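PDB 3GNL: uncharacterized protein, DUF633, LMOf2365_1472 from Listeria monocytogenes str. 4b F2365, which is uncharacterized but probably methylates N1 of adenine 22 in tRNA. Local coordinates for residues T106-G111 / R133-Q138. Numbering follows the deposited sequence.
Sequences TILEEG and REWSEQ
Trp135 reaches across to Leu108 because its CG stands anti to its own backbone N (chi1 179°), which directs the indole from helix 129-139 toward helix 101-110. Leu108 meets it with CG anti to the carbonyl carbon, and with this torsion the two side chains cross at about a right angle. Leu108 CD1 then sits over one face, 3.9 Å from the centroid of the Trp135 six-membered ring and only 5° off the normal, a well-centred CH-pi contact. Closer to the backbone, Leu108 CB packs 3.8 Å from Trp135 NE1. Glu109 passes the pyrrole side in the opposite sense: its CG lies 3.8 Å from Trp135 CD1, and OE2 comes to the ring edge, the carboxylate turned 46° from the indole plane.

The indole spans the segments 106-110 and 133-138, which run in nearly the same direction with their axes 11.4 Å apart at closest approach, on one side of the Rossmann-like sheet. Leu121, on strand 120-125, touches both Leu108 and Trp135, closing the apolar layer beneath them.

Between the two segments, one water accepts from Trp135 NE1 (3.1 Å) and donates to Leu108 O (2.8 Å); another donates to Glu109 OE2. Arg105 forms salt bridges with Glu109 and Glu134, probably offsetting their charges. The indole thus gives a face to aliphatic carbon while water satisfies its N-H.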
ATOM      1  N   THR A 106       2.970  -1.731  10.860  1.00 24.90           N
ATOM      2  CA  THR A 106       3.498  -2.600  11.953  1.00 27.25           C
ATOM      3  C   THR A 106       4.603  -3.505  11.400  1.00 27.46           C
ATOM      4  O   THR A 106       5.680  -3.615  12.005  1.00 29.07           O
ATOM      5  CB  THR A 106       2.371  -3.395  12.625  1.00 30.51           C
ATOM      6  OG1 THR A 106       1.464  -2.453  13.219  1.00 32.25           O
ATOM      7  CG2 THR A 106       2.896  -4.341  13.730  1.00 31.70           C
ATOM      8  N   ILE A 107       4.358  -4.071  10.217  1.00 24.55           N
ATOM      9  CA  ILE A 107       5.336  -4.932   9.552  1.00 24.15           C
ATOM     10  C   ILE A 107       6.631  -4.164   9.296  1.00 23.47           C
ATOM     11  O   ILE A 107       7.734  -4.697   9.528  1.00 26.50           O
ATOM     12  CB  ILE A 107       4.754  -5.535   8.251  1.00 23.90           C
ATOM     13  CG1 ILE A 107       3.763  -6.636   8.623  1.00 24.98           C
ATOM     14  CG2 ILE A 107       5.894  -6.081   7.336  1.00 24.35           C
ATOM     15  CD1 ILE A 107       2.970  -7.130   7.459  1.00 25.41           C
ATOM     16  N   LEU A 108       6.518  -2.943   8.790  1.00 23.15           N
ATOM     17  CA  LEU A 108       7.679  -2.082   8.526  1.00 21.86           C
ATOM     18  C   LEU A 108       8.444  -1.657   9.781  1.00 26.40           C
ATOM     19  O   LEU A 108       9.688  -1.608   9.760  1.00 26.98           O
ATOM     20  CB  LEU A 108       7.282  -0.831   7.725  1.00 23.56           C
ATOM     21  CG  LEU A 108       6.798  -1.117   6.300  1.00 20.87           C
ATOM     22  CD1 LEU A 108       6.201   0.146   5.691  1.00 23.15           C
ATOM     23  CD2 LEU A 108       7.949  -1.648   5.381  1.00 23.12           C
ATOM     24  N   GLU A 109       7.712  -1.351  10.850  1.00 28.40           N
ATOM     25  CA  GLU A 109       8.326  -0.955  12.123  1.00 30.68           C
ATOM     26  C   GLU A 109       8.970  -2.138  12.847  1.00 31.64           C
ATOM     27  O   GLU A 109      10.154  -2.068  13.189  1.00 34.75           O
ATOM     28  CB  GLU A 109       7.321  -0.204  13.002  1.00 30.61           C
ATOM     29  CG  GLU A 109       6.875   1.112  12.363  1.00 30.53           C
ATOM     30  CD  GLU A 109       5.746   1.823  13.109  1.00 29.68           C
ATOM     31  OE1 GLU A 109       5.015   1.151  13.876  1.00 30.96           O
ATOM     32  OE2 GLU A 109       5.580   3.047  12.871  1.00 31.03           O
ATOM     33  N   GLU A 110       8.238  -3.228  13.061  1.00 31.66           N
ATOM     34  CA  GLU A 110       8.829  -4.420  13.698  1.00 32.04           C
ATOM     35  C   GLU A 110       9.971  -4.988  12.866  1.00 33.05           C
ATOM     36  O   GLU A 110      10.933  -5.522  13.417  1.00 33.27           O
ATOM     37  CB  GLU A 110       7.790  -5.499  13.941  1.00 34.61           C
ATOM     38  CG  GLU A 110       6.725  -5.124  14.943  1.00 35.62           C
ATOM     39  CD  GLU A 110       5.640  -6.169  15.070  1.00 37.76           C
ATOM     40  OE1 GLU A 110       5.631  -7.171  14.313  1.00 39.11           O
ATOM     41  OE2 GLU A 110       4.766  -5.983  15.933  1.00 38.90           O
ATOM     42  N   GLY A 111       9.882  -4.864  11.548  1.00 31.47           N
ATOM     43  CA  GLY A 111      10.898  -5.424  10.662  1.00 31.70           C
ATOM     44  C   GLY A 111      11.913  -4.406  10.212  1.00 30.17           C
ATOM     45  O   GLY A 111      12.556  -4.568   9.177  1.00 32.61           O
ATOM     46  N   ARG A 133       1.821   6.958   4.751  1.00 18.59           N
ATOM     47  CA  ARG A 133       2.401   8.243   4.390  1.00 18.67           C
ATOM     48  C   ARG A 133       2.978   8.913   5.618  1.00 20.57           C
ATOM     49  O   ARG A 133       4.027   9.556   5.506  1.00 20.76           O
ATOM     50  CB  ARG A 133       1.391   9.127   3.595  1.00 17.06           C
ATOM     51  CG  ARG A 133       0.840   8.355   2.406  1.00 18.31           C
ATOM     52  CD  ARG A 133       0.261   9.292   1.390  1.00 19.74           C
ATOM     53  NE  ARG A 133      -0.461   8.588   0.348  1.00 20.56           N
ATOM     54  CZ  ARG A 133      -1.749   8.260   0.394  1.00 20.31           C
ATOM     55  NH1 ARG A 133      -2.520   8.630   1.432  1.00 19.95           N
ATOM     56  NH2 ARG A 133      -2.293   7.583  -0.617  1.00 21.36           N
ATOM     57  N   GLU A 134       2.360   8.702   6.793  1.00 19.62           N
ATOM     58  CA  GLU A 134       2.933   9.182   8.051  1.00 22.19           C
ATOM     59  C   GLU A 134       4.217   8.454   8.330  1.00 22.22           C
ATOM     60  O   GLU A 134       5.201   9.111   8.696  1.00 21.95           O
ATOM     61  CB  GLU A 134       1.968   9.034   9.230  1.00 24.76           C
ATOM     62  CG  GLU A 134       2.466   9.793  10.429  1.00 32.22           C
ATOM     63  CD  GLU A 134       1.393  10.010  11.438  1.00 35.31           C
ATOM     64  OE1 GLU A 134       0.698   9.029  11.807  1.00 37.43           O
ATOM     65  OE2 GLU A 134       1.243  11.189  11.838  1.00 37.08           O
ATOM     66  N   TRP A 135       4.216   7.130   8.155  1.00 20.02           N
ATOM     67  CA  TRP A 135       5.430   6.350   8.341  1.00 20.28           C
ATOM     68  C   TRP A 135       6.523   6.897   7.438  1.00 19.04           C
ATOM     69  O   TRP A 135       7.684   6.998   7.856  1.00 19.97           O
ATOM     70  CB  TRP A 135       5.126   4.882   8.029  1.00 20.19           C
ATOM     71  CG  TRP A 135       6.370   3.990   8.182  1.00 21.00           C
ATOM     72  CD1 TRP A 135       6.777   3.348   9.298  1.00 22.57           C
ATOM     73  CD2 TRP A 135       7.310   3.695   7.155  1.00 22.44           C
ATOM     74  NE1 TRP A 135       7.950   2.665   9.038  1.00 23.08           N
ATOM     75  CE2 TRP A 135       8.319   2.891   7.740  1.00 22.37           C
ATOM     76  CE3 TRP A 135       7.432   4.079   5.816  1.00 23.79           C
ATOM     77  CZ2 TRP A 135       9.431   2.412   6.995  1.00 21.83           C
ATOM     78  CZ3 TRP A 135       8.527   3.604   5.076  1.00 24.03           C
ATOM     79  CH2 TRP A 135       9.506   2.774   5.685  1.00 22.91           C
ATOM     80  N   SER A 136       6.197   7.220   6.197  1.00 19.72           N
ATOM     81  CA  SER A 136       7.188   7.729   5.250  1.00 19.68           C
ATOM     82  C   SER A 136       7.845   9.005   5.779  1.00 21.35           C
ATOM     83  O   SER A 136       9.069   9.157   5.714  1.00 21.48           O
ATOM     84  CB  SER A 136       6.501   7.915   3.886  1.00 24.36           C
ATOM     85  OG  SER A 136       6.778   9.146   3.259  1.00 27.97           O
ATOM     86  N   GLU A 137       7.049   9.903   6.342  1.00 20.13           N
ATOM     87  CA  GLU A 137       7.575  11.107   6.940  1.00 20.35           C
ATOM     88  C   GLU A 137       8.426  10.792   8.175  1.00 19.76           C
ATOM     89  O   GLU A 137       9.535  11.352   8.268  1.00 21.84           O
ATOM     90  CB  GLU A 137       6.384  11.981   7.359  1.00 21.22           C
ATOM     91  CG  GLU A 137       6.770  13.240   8.097  1.00 20.97           C
ATOM     92  CD  GLU A 137       5.589  14.168   8.221  1.00 19.97           C
ATOM     93  OE1 GLU A 137       4.868  14.032   9.256  1.00 21.67           O
ATOM     94  OE2 GLU A 137       5.402  15.056   7.358  1.00 21.07           O
ATOM     95  N   GLN A 138       7.954   9.952   9.099  1.00 22.49           N
ATOM     96  CA  GLN A 138       8.704   9.616  10.342  1.00 23.69           C
ATOM     97  C   GLN A 138      10.015   8.919  10.059  1.00 25.21           C
ATOM     98  O   GLN A 138      10.968   9.067  10.821  1.00 27.02           O
ATOM     99  CB  GLN A 138       7.914   8.757  11.314  1.00 28.21           C
ATOM    100  CG  GLN A 138       6.789   9.471  12.019  1.00 32.02           C
ATOM    101  CD  GLN A 138       5.923   8.506  12.787  1.00 35.89           C
ATOM    102  OE1 GLN A 138       6.177   7.281  12.781  1.00 39.52           O
ATOM    103  NE2 GLN A 138       4.884   9.021  13.449  1.00 37.40           N
TER
HETATM  104  O   HOH W   1      10.259   1.067  10.240  1.00 32.41           O
HETATM  105  O   HOH W   2       7.267   5.180  12.275  1.00 36.59           O